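Local coordinates for lysyl oxidase (Pichia pastoris, PDB 1W7C), which belongs to the copper/topaquinone amine oxidases and probably oxidises primary amines, including lysine side chains, to aldehydes, at residues Q30-L35 and R81-V86; T43-A48 and D135-A140; Y230-Y235 and Y466-T471; R395-C400 and E722-D727. All blocks are in the same frame, centred on the assembly; numbering follows the deposited sequence. Where two conformers were deposited one is given.

Contact 1: Q30-L35 and R81-V86; sequences QEVLDL and RNARTV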
loop_
_atom_site.group_PDB
_atom_site.type_symbol
_atom_site.label_atom_id
_atom_site.label_comp_id
_atom_site.label_asym_id
_atom_site.label_seq_id
_atom_site.Cartn_x
_atom_site.Cartn_y
_atom_site.Cartn_z
ATOM N N GLN A 30 29.859 20.083 25.051
ATOM C CA GLN A 30 30.369 20.918 26.132
ATOM C C GLN A 30 31.577 21.733 25.705
ATOM O O GLN A 30 31.647 22.930 25.991
ATOM C CB GLN A 30 30.750 20.059 27.328
ATOM C CG GLN A 30 31.091 20.863 28.572
ATOM C CD GLN A 30 29.910 21.613 29.137
ATOM O OE1 GLN A 30 28.987 21.003 29.645
ATOM N NE2 GLN A 30 29.953 22.952 29.079
ATOM N N GLU A 31 32.498 21.108 24.985
ATOM C CA GLU A 31 33.691 21.797 24.474
ATOM C C GLU A 31 33.300 22.950 23.545
ATOM O O GLU A 31 33.885 24.048 23.599
ATOM C CB GLU A 31 34.590 20.813 23.712
ATOM C CG GLU A 31 35.443 19.938 24.598
ATOM C CD GLU A 31 36.675 19.413 23.881
ATOM O OE1 GLU A 31 36.568 19.028 22.701
ATOM O OE2 GLU A 31 37.753 19.408 24.496
ATOM N N VAL A 32 32.317 22.710 22.685
ATOM C CA VAL A 32 31.895 23.737 21.748
ATOM C C VAL A 32 31.212 24.889 22.497
ATOM O O VAL A 32 31.480 26.065 22.238
ATOM C CB VAL A 32 30.977 23.156 20.646
ATOM C CG1 VAL A 32 30.386 24.246 19.789
ATOM C CG2 VAL A 32 31.740 22.170 19.791
ATOM N N LEU A 33 30.325 24.556 23.425
ATOM C CA LEU A 33 29.604 25.595 24.161
ATOM C C LEU A 33 30.597 26.442 24.960
ATOM O O LEU A 33 30.490 27.666 25.029
ATOM C CB LEU A 33 28.554 24.939 25.072
ATOM C CG LEU A 33 27.561 25.832 25.810
ATOM C CD1 LEU A 33 26.725 26.637 24.885
ATOM C CD2 LEU A 33 26.677 24.976 26.676
ATOM N N ASP A 34 31.588 25.779 25.545
ATOM C CA ASP A 34 32.625 26.460 26.330
ATOM C C ASP A 34 33.397 27.440 25.439
ATOM O O ASP A 34 33.692 28.574 25.844
ATOM C CB ASP A 34 33.596 25.454 26.967
ATOM C CG ASP A 34 33.000 24.685 28.149
ATOM O OD1 ASP A 34 31.902 25.015 28.677
ATOM O OD2 ASP A 34 33.606 23.709 28.633
ATOM N N LEU A 35 33.719 27.011 24.220
ATOM C CA LEU A 35 34.489 27.857 23.296
ATOM C C LEU A 35 33.660 29.038 22.822
ATOM O O LEU A 35 34.177 30.148 22.697
ATOM C CB LEU A 35 35.007 27.047 22.113
ATOM C CG LEU A 35 35.936 27.776 21.136
ATOM C CD1 LEU A 35 37.148 28.345 21.847
ATOM C CD2 LEU A 35 36.348 26.840 20.003
ATOM N N ARG A 81 36.000 16.127 12.299
ATOM C CA ARG A 81 34.878 16.135 13.212
ATOM C C ARG A 81 34.594 17.602 13.505
ATOM O O ARG A 81 35.410 18.295 14.120
ATOM C CB ARG A 81 35.252 15.392 14.502
ATOM C CG ARG A 81 34.128 15.218 15.442
ATOM C CD ARG A 81 33.000 14.395 14.913
ATOM N NE ARG A 81 32.114 14.015 16.003
ATOM C CZ ARG A 81 30.931 13.410 15.850
ATOM N NH1 ARG A 81 30.495 13.037 14.649
ATOM N NH2 ARG A 81 30.202 13.117 16.910
ATOM N N ASN A 82 33.462 18.085 13.009
ATOM C CA ASN A 82 33.081 19.483 13.100
ATOM C C ASN A 82 31.674 19.585 13.665
ATOM O O ASN A 82 30.840 18.682 13.463
ATOM C CB ASN A 82 33.062 20.105 11.709
ATOM C CG ASN A 82 34.439 20.247 11.099
ATOM O OD1 ASN A 82 35.370 20.732 11.734
ATOM N ND2 ASN A 82 34.568 19.850 9.836
ATOM N N ALA A 83 31.405 20.714 14.313
ATOM C CA ALA A 83 30.065 21.092 14.729
ATOM C C ALA A 83 29.512 22.237 13.883
ATOM O O ALA A 83 30.210 23.173 13.559
ATOM C CB ALA A 83 30.086 21.508 16.196
ATOM N N ARG A 84 28.226 22.142 13.600
ATOM C CA ARG A 84 27.393 23.277 13.174
ATOM C C ARG A 84 26.773 23.839 14.448
ATOM O O ARG A 84 26.206 23.095 15.260
ATOM C CB ARG A 84 26.278 22.792 12.264
ATOM C CG ARG A 84 25.183 23.831 11.998
ATOM C CD ARG A 84 24.028 23.289 11.225
ATOM N NE ARG A 84 22.963 24.253 11.052
ATOM C CZ ARG A 84 21.714 24.099 11.452
ATOM N NH1 ARG A 84 21.336 23.009 12.137
ATOM N NH2 ARG A 84 20.828 25.086 11.190
ATOM N N THR A 85 26.895 25.145 14.624
ATOM C CA THR A 85 26.205 25.853 15.717
ATOM C C THR A 85 25.388 26.980 15.141
ATOM O O THR A 85 25.680 27.514 14.081
ATOM C CB THR A 85 27.242 26.387 16.736
ATOM O OG1 THR A 85 28.012 27.456 16.148
ATOM C CG2 THR A 85 28.277 25.290 17.109
ATOM N N VAL A 86 24.295 27.289 15.803
ATOM C CA VAL A 86 23.480 28.433 15.437
ATOM C C VAL A 86 23.390 29.284 16.705
ATOM O O VAL A 86 22.962 28.797 17.773
ATOM C CB VAL A 86 22.084 28.029 14.919
ATOM C CG1 VAL A 86 21.306 29.257 14.490
ATOM C CG2 VAL A 86 22.207 26.984 13.778
#
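Val32 spans two alternate residues on one face of the strand, one methyl branch to each. CG2 lies 4.0 Å from Ala83 CB, and CG1 is 3.6 Å from Thr85 CG2, where the two side chains approach tip to tip. Thr85 is modelled in two conformers, so the second distance describes one of them. With chi1 at 172°, Val32 carries CG1 opposite its own backbone N and CG2 opposite its carbonyl carbon; this spreads the branches over two strand positions. Thr85 turns its methyl to the helix, because chi1 of 69° sets OG1 between N and C and CG2 beside N, while OG1 is hydrogen-bonded to Leu100 O. The hydroxyl's need is thus met within the sheet and the methyl supplies the apolar surface.

Here helix 26-39 covers one face of the antiparallel sheet of the N2 domain, in which strand 82-89 pairs with both 53-61 and 96-103. The alternation of the strand is the evidence: Ala83 and Thr85 point toward the helix, Asn82 and Arg84 away. Ile58 and Val102 from the flanking strands also touch Val32, so this small buried patch of 90 Å² is one piece of a wider apolar layer. On the far face Arg84 forms salt bridges with Glu59 and Glu99, while Val86 CG2 sits 3.4 Å above its guanidinium plane, offset toward the rim.

One turn of the helix carries its own polar link: Gln30 NE2 donates to Asp34 OD1 at 2.9 Å, reaching that oxygen from above the carboxylate plane.

Contact 2: T43-A48 and D135-A140; sequences TEVTKA and DRIKSA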
loop_
_atom_site.group_PDB
_atom_site.type_symbol
_atom_site.label_atom_id
_atom_site.label_comp_id
_atom_site.label_asym_id
_atom_site.label_seq_id
_atom_site.Cartn_x
_atom_site.Cartn_y
_atom_site.Cartn_z
ATOM N N THR A 43 24.794 35.049 26.688
ATOM C CA THR A 43 23.825 35.095 27.772
ATOM C C THR A 43 23.067 33.765 27.822
ATOM O O THR A 43 22.738 33.190 26.766
ATOM C CB THR A 43 22.858 36.260 27.505
ATOM O OG1 THR A 43 23.596 37.492 27.484
ATOM C CG2 THR A 43 21.818 36.406 28.623
ATOM N N GLU A 44 22.792 33.272 29.025
ATOM C CA GLU A 44 21.920 32.096 29.193
ATOM C C GLU A 44 20.552 32.412 28.624
ATOM O O GLU A 44 20.040 33.513 28.807
ATOM C CB GLU A 44 21.777 31.735 30.674
ATOM C CG GLU A 44 23.055 31.244 31.323
ATOM C CD GLU A 44 22.956 31.238 32.843
ATOM O OE1 GLU A 44 23.311 32.261 33.474
ATOM O OE2 GLU A 44 22.509 30.215 33.401
ATOM N N VAL A 45 19.951 31.429 27.964
ATOM C CA VAL A 45 18.692 31.615 27.278
ATOM C C VAL A 45 17.611 32.108 28.235
ATOM O O VAL A 45 16.767 32.930 27.859
ATOM C CB VAL A 45 18.287 30.310 26.583
ATOM C CG1 VAL A 45 16.872 30.420 26.027
ATOM C CG2 VAL A 45 19.324 29.967 25.440
ATOM N N THR A 46 17.649 31.632 29.479
ATOM C CA THR A 46 16.664 32.052 30.487
ATOM C C THR A 46 16.773 33.536 30.900
ATOM O O THR A 46 15.862 34.064 31.526
ATOM C CB THR A 46 16.715 31.139 31.744
ATOM O OG1 THR A 46 18.068 30.973 32.206
ATOM C CG2 THR A 46 16.232 29.719 31.412
ATOM N N LYS A 47 17.870 34.198 30.529
ATOM C CA LYS A 47 18.075 35.612 30.832
ATOM C C LYS A 47 18.138 36.496 29.582
ATOM O O LYS A 47 18.367 37.691 29.675
ATOM C CB LYS A 47 19.376 35.766 31.638
ATOM C CG LYS A 47 19.366 35.003 32.971
ATOM C CD LYS A 47 20.704 35.072 33.678
ATOM C CE LYS A 47 20.703 34.289 34.999
ATOM N NZ LYS A 47 22.078 34.169 35.563
ATOM N N ALA A 48 17.899 35.891 28.424
ATOM C CA ALA A 48 18.128 36.507 27.140
ATOM C C ALA A 48 16.903 37.257 26.618
ATOM O O ALA A 48 15.761 36.934 26.946
ATOM C CB ALA A 48 18.576 35.441 26.118
ATOM N N ASP A 135 11.920 31.133 18.039
ATOM C CA ASP A 135 12.649 30.528 19.114
ATOM C C ASP A 135 11.970 30.841 20.443
ATOM O O ASP A 135 10.931 31.499 20.484
ATOM C CB ASP A 135 14.150 30.886 19.100
ATOM C CG ASP A 135 14.447 32.296 19.474
ATOM O OD1 ASP A 135 15.678 32.568 19.579
ATOM O OD2 ASP A 135 13.570 33.195 19.590
ATOM N N ARG A 136 12.555 30.372 21.531
ATOM C CA ARG A 136 11.933 30.517 22.854
ATOM C C ARG A 136 11.734 31.995 23.184
ATOM O O ARG A 136 10.734 32.374 23.786
ATOM C CB ARG A 136 12.765 29.856 23.935
ATOM C CG ARG A 136 12.679 28.367 23.891
ATOM C CD ARG A 136 13.356 27.665 25.026
ATOM N NE ARG A 136 13.169 26.228 24.872
ATOM C CZ ARG A 136 13.828 25.305 25.543
ATOM N NH1 ARG A 136 14.713 25.643 26.472
ATOM N NH2 ARG A 136 13.570 24.025 25.304
ATOM N N ILE A 137 12.695 32.812 22.787
ATOM C CA ILE A 137 12.677 34.255 23.087
ATOM C C ILE A 137 11.565 34.969 22.306
ATOM O O ILE A 137 10.775 35.730 22.881
ATOM C CB ILE A 137 14.082 34.864 22.816
ATOM C CG1 ILE A 137 15.170 34.184 23.679
ATOM C CG2 ILE A 137 14.059 36.374 23.050
ATOM C CD1 ILE A 137 14.813 34.032 25.114
ATOM N N LYS A 138 11.468 34.690 21.010
ATOM C CA LYS A 138 10.418 35.294 20.196
ATOM C C LYS A 138 9.032 34.781 20.586
ATOM O O LYS A 138 8.082 35.565 20.599
ATOM C CB LYS A 138 10.667 35.084 18.703
ATOM C CG LYS A 138 9.700 35.837 17.815
ATOM C CD LYS A 138 10.270 36.075 16.433
ATOM C CE LYS A 138 11.163 37.308 16.383
ATOM N NZ LYS A 138 11.976 37.424 15.118
ATOM N N SER A 139 8.909 33.489 20.889
ATOM C CA SER A 139 7.625 32.930 21.362
ATOM C C SER A 139 7.148 33.628 22.630
ATOM O O SER A 139 5.970 33.963 22.762
ATOM C CB SER A 139 7.764 31.435 21.614
ATOM O OG SER A 139 7.903 30.801 20.370
ATOM N N ALA A 140 8.066 33.849 23.554
ATOM C CA ALA A 140 7.724 34.490 24.820
ATOM C C ALA A 140 7.302 35.946 24.611
ATOM O O ALA A 140 6.350 36.410 25.221
ATOM C CB ALA A 140 8.897 34.414 25.811
#
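Ile137 meets two flat peptide carbonyls, those of Val45 and Ala48, with the same methyl but from different sides. CD1 lies over a face of the Ala48 carbonyl group, 3.6 Å from Ala48 O, whereas it approaches Val45 from beyond the oxygen, 3.5 Å from Val45 O and only moderately tilted from that peptide plane. The rest is apolar: CD1 is 4.1 Å from Ala48 CB and 4.3 Å from Val45 CG1. A chi1 of -59° turns Ile137 CG1 opposite the carbonyl carbon, and chi2 of -47° then sets CD1 as the atom that meets both carbonyl oxygens. Tyr54 and Phe50 add further packing around this isoleucine.

A second flat group, the Asp135 carboxylate, fixes the start of the helix. OD2 accepts from Lys138 N at 2.9 Å in a nearly straight bond (167°), while OD1 is hydrogen-bonded to Tyr54 OH, so each oxygen has its own partner and the group's rotation is set. On the other segment Lys47 NZ and Glu44 OE1 form a salt bridge. The arrangement is that of an N-capped helix, 136-150, whose first turn, through Ile137, packs on Val45 of the 3-10 segment 45-47 and on Ala48 just after it.

Contact 3: Y230-Y235 and Y466-T471; sequences YNNKVY and YWNPET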
loop_
_atom_site.group_PDB
_atom_site.type_symbol
_atom_site.label_atom_id
_atom_site.label_comp_id
_atom_site.label_asym_id
_atom_site.label_seq_id
_atom_site.Cartn_x
_atom_site.Cartn_y
_atom_site.Cartn_z
ATOM N N TYR A 230 -14.017 38.668 13.132
ATOM C CA TYR A 230 -15.051 37.804 13.681
ATOM C C TYR A 230 -16.227 37.804 12.732
ATOM O O TYR A 230 -16.645 38.857 12.255
ATOM C CB TYR A 230 -15.460 38.264 15.086
ATOM C CG TYR A 230 -16.562 37.416 15.691
ATOM C CD1 TYR A 230 -16.278 36.204 16.315
ATOM C CD2 TYR A 230 -17.889 37.818 15.616
ATOM C CE1 TYR A 230 -17.275 35.436 16.855
ATOM C CE2 TYR A 230 -18.900 37.056 16.160
ATOM C CZ TYR A 230 -18.592 35.870 16.773
ATOM O OH TYR A 230 -19.585 35.105 17.313
ATOM N N ASN A 231 -16.743 36.612 12.422
ATOM C CA ASN A 231 -17.841 36.465 11.464
ATOM C C ASN A 231 -17.537 37.204 10.155
ATOM O O ASN A 231 -18.387 37.880 9.600
ATOM C CB ASN A 231 -19.170 36.926 12.085
ATOM C CG ASN A 231 -20.374 36.601 11.217
ATOM O OD1 ASN A 231 -20.380 35.614 10.461
ATOM N ND2 ASN A 231 -21.427 37.430 11.337
ATOM N N ASN A 232 -16.290 37.069 9.701
ATOM C CA ASN A 232 -15.796 37.640 8.445
ATOM C C ASN A 232 -15.837 39.170 8.343
ATOM O O ASN A 232 -15.754 39.709 7.254
ATOM C CB ASN A 232 -16.520 37.000 7.247
ATOM C CG ASN A 232 -16.125 35.563 7.044
ATOM O OD1 ASN A 232 -14.934 35.280 6.817
ATOM N ND2 ASN A 232 -17.089 34.636 7.151
ATOM N N LYS A 233 -15.917 39.822 9.496
ATOM C CA LYS A 233 -15.887 41.274 9.600
ATOM C C LYS A 233 -14.588 41.703 10.271
ATOM O O LYS A 233 -14.104 41.043 11.153
ATOM C CB LYS A 233 -17.106 41.771 10.382
ATOM C CG LYS A 233 -18.418 41.424 9.680
ATOM C CD LYS A 233 -19.605 42.176 10.260
ATOM C CE LYS A 233 -20.941 41.656 9.712
ATOM N NZ LYS A 233 -21.118 42.006 8.284
ATOM N N VAL A 234 -14.036 42.810 9.796
ATOM C CA VAL A 234 -12.771 43.356 10.269
ATOM C C VAL A 234 -13.015 44.589 11.122
ATOM O O VAL A 234 -13.708 45.517 10.685
ATOM C CB VAL A 234 -11.853 43.738 9.088
ATOM C CG1 VAL A 234 -10.517 44.262 9.586
ATOM C CG2 VAL A 234 -11.649 42.529 8.150
ATOM N N TYR A 235 -12.392 44.600 12.299
ATOM C CA TYR A 235 -12.432 45.718 13.231
ATOM C C TYR A 235 -11.001 46.188 13.447
ATOM O O TYR A 235 -10.093 45.374 13.572
ATOM C CB TYR A 235 -13.086 45.276 14.546
ATOM C CG TYR A 235 -14.460 44.709 14.334
ATOM C CD1 TYR A 235 -14.644 43.354 14.076
ATOM C CD2 TYR A 235 -15.579 45.527 14.360
ATOM C CE1 TYR A 235 -15.913 42.834 13.839
ATOM C CE2 TYR A 235 -16.839 45.025 14.132
ATOM C CZ TYR A 235 -17.015 43.677 13.877
ATOM O OH TYR A 235 -18.293 43.177 13.653
ATOM N N TYR A 466 -13.249 26.707 12.992
ATOM C CA TYR A 466 -14.624 27.058 13.328
ATOM C C TYR A 466 -15.497 26.968 12.052
ATOM O O TYR A 466 -15.085 27.393 10.981
ATOM C CB TYR A 466 -14.691 28.458 13.979
ATOM C CG TYR A 466 -16.097 28.795 14.413
ATOM C CD1 TYR A 466 -16.546 28.485 15.673
ATOM C CD2 TYR A 466 -16.988 29.372 13.528
ATOM C CE1 TYR A 466 -17.867 28.730 16.049
ATOM C CE2 TYR A 466 -18.307 29.615 13.886
ATOM C CZ TYR A 466 -18.735 29.284 15.150
ATOM O OH TYR A 466 -20.043 29.505 15.501
ATOM N N TRP A 467 -16.659 26.343 12.186
ATOM C CA TRP A 467 -17.606 26.199 11.089
ATOM C C TRP A 467 -18.531 27.402 11.000
ATOM O O TRP A 467 -19.411 27.573 11.860
ATOM C CB TRP A 467 -18.444 24.919 11.243
ATOM C CG TRP A 467 -19.508 24.791 10.178
ATOM C CD1 TRP A 467 -20.805 25.145 10.288
ATOM C CD2 TRP A 467 -19.351 24.270 8.847
ATOM N NE1 TRP A 467 -21.468 24.889 9.115
ATOM C CE2 TRP A 467 -20.597 24.361 8.211
ATOM C CE3 TRP A 467 -18.268 23.753 8.118
ATOM C CZ2 TRP A 467 -20.819 23.933 6.887
ATOM C CZ3 TRP A 467 -18.491 23.321 6.817
ATOM C CH2 TRP A 467 -19.761 23.431 6.209
ATOM N N ASN A 468 -18.320 28.224 9.990
ATOM C CA ASN A 468 -19.224 29.314 9.671
ATOM C C ASN A 468 -20.039 28.888 8.460
ATOM O O ASN A 468 -19.483 28.731 7.384
ATOM C CB ASN A 468 -18.421 30.575 9.363
ATOM C CG ASN A 468 -19.310 31.783 9.109
ATOM O OD1 ASN A 468 -20.395 31.684 8.516
ATOM N ND2 ASN A 468 -18.852 32.936 9.554
ATOM N N PRO A 469 -21.343 28.677 8.601
ATOM C CA PRO A 469 -22.133 28.153 7.479
ATOM C C PRO A 469 -22.036 29.015 6.211
ATOM O O PRO A 469 -22.207 28.495 5.122
ATOM C CB PRO A 469 -23.574 28.177 8.011
ATOM C CG PRO A 469 -23.460 28.210 9.498
ATOM C CD PRO A 469 -22.157 28.866 9.816
ATOM N N GLU A 470 -21.813 30.320 6.355
ATOM C CA GLU A 470 -21.772 31.209 5.203
ATOM C C GLU A 470 -20.530 31.042 4.323
ATOM O O GLU A 470 -20.587 31.342 3.122
ATOM C CB GLU A 470 -21.840 32.679 5.660
ATOM C CG GLU A 470 -23.225 33.123 6.082
ATOM C CD GLU A 470 -23.331 34.628 6.345
ATOM O OE1 GLU A 470 -24.450 35.081 6.647
ATOM O OE2 GLU A 470 -22.311 35.355 6.265
ATOM N N THR A 471 -19.411 30.619 4.918
ATOM C CA THR A 471 -18.142 30.653 4.185
ATOM C C THR A 471 -17.284 29.393 4.271
ATOM O O THR A 471 -16.332 29.256 3.489
ATOM C CB THR A 471 -17.280 31.865 4.637
ATOM O OG1 THR A 471 -17.067 31.827 6.067
ATOM C CG2 THR A 471 -17.990 33.182 4.331
HETATM O O HOH W 1 -19.816 35.459 7.731
HETATM O O HOH W 2 -22.242 33.622 9.258
#
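A beta hairpin with a two-residue type I' turn, Tyr230 to Lys233, presents Asn231 and Asn232 at its tip to an Asx turn at Asn468. Asn468 ND2 donates to Asn231 OD1 (3.2 Å, in the carbonyl plane, C=O...N angle 146°), and Asn468 OD1 accepts from Glu470 N at 2.9 Å, closing the Asx turn. Asn468 holds CG opposite its backbone N (chi1 -176°), which brings ND2 to Asn231 and OD1 to Glu470 N. The side chains of Asn231 and Asn468 cross at about a right angle, yet their amide planes differ by only 26°. Asn232 arrives from the opposite direction to Thr471: ND2 donates to Thr471 OG1 at 3.0 Å, and that hydroxyl is also hydrogen-bonded to Asp347 OD2. A water links Asn231 OD1, Asn232 ND2 and Glu470 OE2, accepting from ND2 at 2.9 Å; a second water lies between Asn231 OD1 and Asn468 OD1. A leucine in place of Asn468 would probably leave Asn231 OD1 without its amide donor and Glu470 N without its side-chain acceptor.

The hairpin belongs to the DUF1965 region and segment 466-471 to the enzyme domain, and Pro520 of the second subunit packs on Asn232. Asn232 ND2 and Asn468 ND2 stand 3.4 Å apart as two donors, each directed to its own acceptor, so this junction is held by matched amide and hydroxyl chemistry plus water rather than by apolar burial.

Contact 4: R395-C400 and E722-D727; sequences RTLSYC and EPNFED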
loop_
_atom_site.group_PDB
_atom_site.type_symbol
_atom_site.label_atom_id
_atom_site.label_comp_id
_atom_site.label_asym_id
_atom_site.label_seq_id
_atom_site.Cartn_x
_atom_site.Cartn_y
_atom_site.Cartn_z
ATOM N N ARG A 395 17.494 10.978 25.049
ATOM C CA ARG A 395 16.173 10.416 24.801
ATOM C C ARG A 395 16.247 8.916 24.673
ATOM O O ARG A 395 16.686 8.381 23.668
ATOM C CB ARG A 395 15.593 10.997 23.516
ATOM C CG ARG A 395 14.977 12.317 23.675
ATOM C CD ARG A 395 14.184 12.819 22.467
ATOM N NE ARG A 395 13.905 14.219 22.693
ATOM C CZ ARG A 395 14.802 15.178 22.588
ATOM N NH1 ARG A 395 16.002 14.920 22.084
ATOM N NH2 ARG A 395 14.460 16.429 22.878
ATOM N N THR A 396 15.841 8.228 25.723
ATOM C CA THR A 396 15.768 6.780 25.682
ATOM C C THR A 396 14.506 6.413 24.900
ATOM O O THR A 396 13.590 7.228 24.674
ATOM C CB THR A 396 15.731 6.169 27.077
ATOM O OG1 THR A 396 14.542 6.591 27.727
ATOM C CG2 THR A 396 16.922 6.702 27.905
ATOM N N LEU A 397 14.500 5.182 24.439
ATOM C CA LEU A 397 13.384 4.644 23.667
ATOM C C LEU A 397 13.049 5.559 22.472
ATOM O O LEU A 397 11.895 5.757 22.100
ATOM C CB LEU A 397 12.176 4.376 24.562
ATOM C CG LEU A 397 12.218 3.103 25.470
ATOM C CD1 LEU A 397 13.503 2.768 26.193
ATOM C CD2 LEU A 397 11.032 3.178 26.367
ATOM N N SER A 398 14.096 6.099 21.842
ATOM C CA SER A 398 13.953 7.061 20.765
ATOM C C SER A 398 13.591 6.427 19.411
ATOM O O SER A 398 12.795 6.986 18.664
ATOM C CB SER A 398 15.264 7.847 20.619
ATOM O OG SER A 398 15.200 8.775 19.569
ATOM N N TYR A 399 14.190 5.291 19.115
ATOM C CA TYR A 399 13.793 4.496 17.976
ATOM C C TYR A 399 13.857 3.044 18.342
ATOM O O TYR A 399 14.504 2.670 19.309
ATOM C CB TYR A 399 14.581 4.841 16.709
ATOM C CG TYR A 399 16.063 4.494 16.705
ATOM C CD1 TYR A 399 16.503 3.290 16.204
ATOM C CD2 TYR A 399 17.004 5.393 17.138
ATOM C CE1 TYR A 399 17.856 2.994 16.119
ATOM C CE2 TYR A 399 18.372 5.115 17.057
ATOM C CZ TYR A 399 18.792 3.905 16.548
ATOM O OH TYR A 399 20.132 3.603 16.459
ATOM N N CYS A 400 13.126 2.220 17.604
ATOM C CA CYS A 400 13.108 0.787 17.863
ATOM C C CYS A 400 13.429 0.019 16.604
ATOM O O CYS A 400 13.216 0.511 15.474
ATOM C CB CYS A 400 11.753 0.306 18.430
ATOM S SG CYS A 400 10.422 0.314 17.184
ATOM N N GLU A 722 6.793 -9.653 29.435
ATOM C CA GLU A 722 6.291 -8.305 29.641
ATOM C C GLU A 722 7.213 -7.282 28.979
ATOM O O GLU A 722 8.421 -7.339 29.162
ATOM C CB GLU A 722 6.174 -8.038 31.150
ATOM C CG GLU A 722 5.485 -6.711 31.470
ATOM C CD GLU A 722 5.355 -6.438 32.954
ATOM O OE1 GLU A 722 5.526 -7.370 33.756
ATOM O OE2 GLU A 722 5.075 -5.281 33.310
ATOM N N PRO A 723 6.655 -6.360 28.201
ATOM C CA PRO A 723 7.421 -5.238 27.675
ATOM C C PRO A 723 8.098 -4.451 28.781
ATOM O O PRO A 723 7.649 -4.480 29.922
ATOM C CB PRO A 723 6.346 -4.381 26.972
ATOM C CG PRO A 723 5.301 -5.380 26.604
ATOM C CD PRO A 723 5.257 -6.341 27.749
ATOM N N ASN A 724 9.125 -3.710 28.386
ATOM C CA ASN A 724 9.877 -2.804 29.256
ATOM C C ASN A 724 9.141 -1.506 29.618
ATOM O O ASN A 724 9.680 -0.415 29.423
ATOM C CB ASN A 724 11.265 -2.495 28.627
ATOM C CG ASN A 724 11.190 -1.996 27.183
ATOM O OD1 ASN A 724 10.408 -2.496 26.358
ATOM N ND2 ASN A 724 12.042 -1.020 26.860
ATOM N N PHE A 725 7.918 -1.602 30.148
ATOM C CA PHE A 725 7.098 -0.404 30.369
ATOM C C PHE A 725 7.786 0.547 31.361
ATOM O O PHE A 725 7.615 1.763 31.291
ATOM C CB PHE A 725 5.716 -0.750 30.944
ATOM C CG PHE A 725 4.849 -1.607 30.051
ATOM C CD1 PHE A 725 4.419 -2.860 30.499
ATOM C CD2 PHE A 725 4.400 -1.152 28.799
ATOM C CE1 PHE A 725 3.596 -3.656 29.710
ATOM C CE2 PHE A 725 3.548 -1.935 28.029
ATOM C CZ PHE A 725 3.162 -3.197 28.489
ATOM N N GLU A 726 8.534 -0.013 32.299
ATOM C CA GLU A 726 9.220 0.781 33.320
ATOM C C GLU A 726 10.233 1.779 32.749
ATOM O O GLU A 726 10.568 2.760 33.420
ATOM C CB GLU A 726 9.904 -0.135 34.362
ATOM C CG GLU A 726 11.165 -0.850 33.855
ATOM C CD GLU A 726 10.886 -2.047 32.947
ATOM O OE1 GLU A 726 9.713 -2.461 32.828
ATOM O OE2 GLU A 726 11.849 -2.580 32.347
ATOM N N ASP A 727 10.707 1.530 31.528
ATOM C CA ASP A 727 11.663 2.401 30.857
ATOM C C ASP A 727 10.977 3.627 30.207
ATOM O O ASP A 727 11.656 4.560 29.781
ATOM C CB ASP A 727 12.426 1.631 29.759
ATOM C CG ASP A 727 13.380 0.590 30.297
ATOM O OD1 ASP A 727 13.583 0.533 31.523
ATOM O OD2 ASP A 727 13.988 -0.205 29.538
HETATM O O HOH W 3 14.382 5.007 29.948
HETATM O O HOH W 4 11.216 7.219 28.361
#
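Leu397 pushes its two methyl groups against Asp727 and Asn724, meeting them in different ways. The side chains of Leu397 and Asp727 cross at about a right angle: CD1 rests 3.9 Å from Asp727 CB, and CD2 lies 3.7 Å from Asp727 O. Asn724 comes from the opposite direction, bringing ND2 to 4.1 Å from Leu397 CD1. The left-handed backbone of Leu397 at the corner of the chain (phi 53°, psi 39°), with CG opposite the carbonyl carbon (chi1 -76°), turns the two methyls to Asp727 and Asn724. An alanine in its place would probably open a gap beside Asp727 CB and the end of Asn724, removing the methyls that pack against both.

Beside this packing runs a polar bridge. Thr396 OG1 and Asp727 O are 4.1 Å apart, and water joins them: one molecule lies 2.7 Å from Thr396 OG1 and donates to Asp727 O at 2.8 Å, while another also donates to Asp727 O but is only weakly hydrogen-bonded to Thr396 OG1. Within segment 722-727, Asn724 ND2 makes a weak hydrogen bond to Asp727 OD2 (3.4 Å). Asn724 is also the centre of an inverse gamma turn.

Between these two residues, Phe725 points away from segment 395-400 and meets Trp706, Phe708 and Trp713 of the second subunit, so segment 722-727 lies between strand 391-405 and the partner chain. On the strand side, the corner at 396 and 397 leads directly into a classic beta bulge, Ser398 and Tyr399 facing Phe382, just ahead of Cys400 and its disulfide to Cys375.

Contacts 1 and 2 interlock along the chain, since their segments alternate; their centres are 20 Å apart and their nearest atoms about 8 Å. Contact 1 lays helix 26-39 on the small antiparallel sheet, and contact 2 joins the loop after that helix to the start of helix 136-150. Contact 4 comes within about 8 Å of contact 2, nearest atoms again, though the centres are 32 Å apart. Contact 3 is remote: centre to centre, contact 2 is nearest at 36 Å, then contact 4 at 46 Å and contact 1 at 50 Å. Contacts 3 and 4 also alternate, and both touch the second subunit. All four lie away from the copper and topaquinone site.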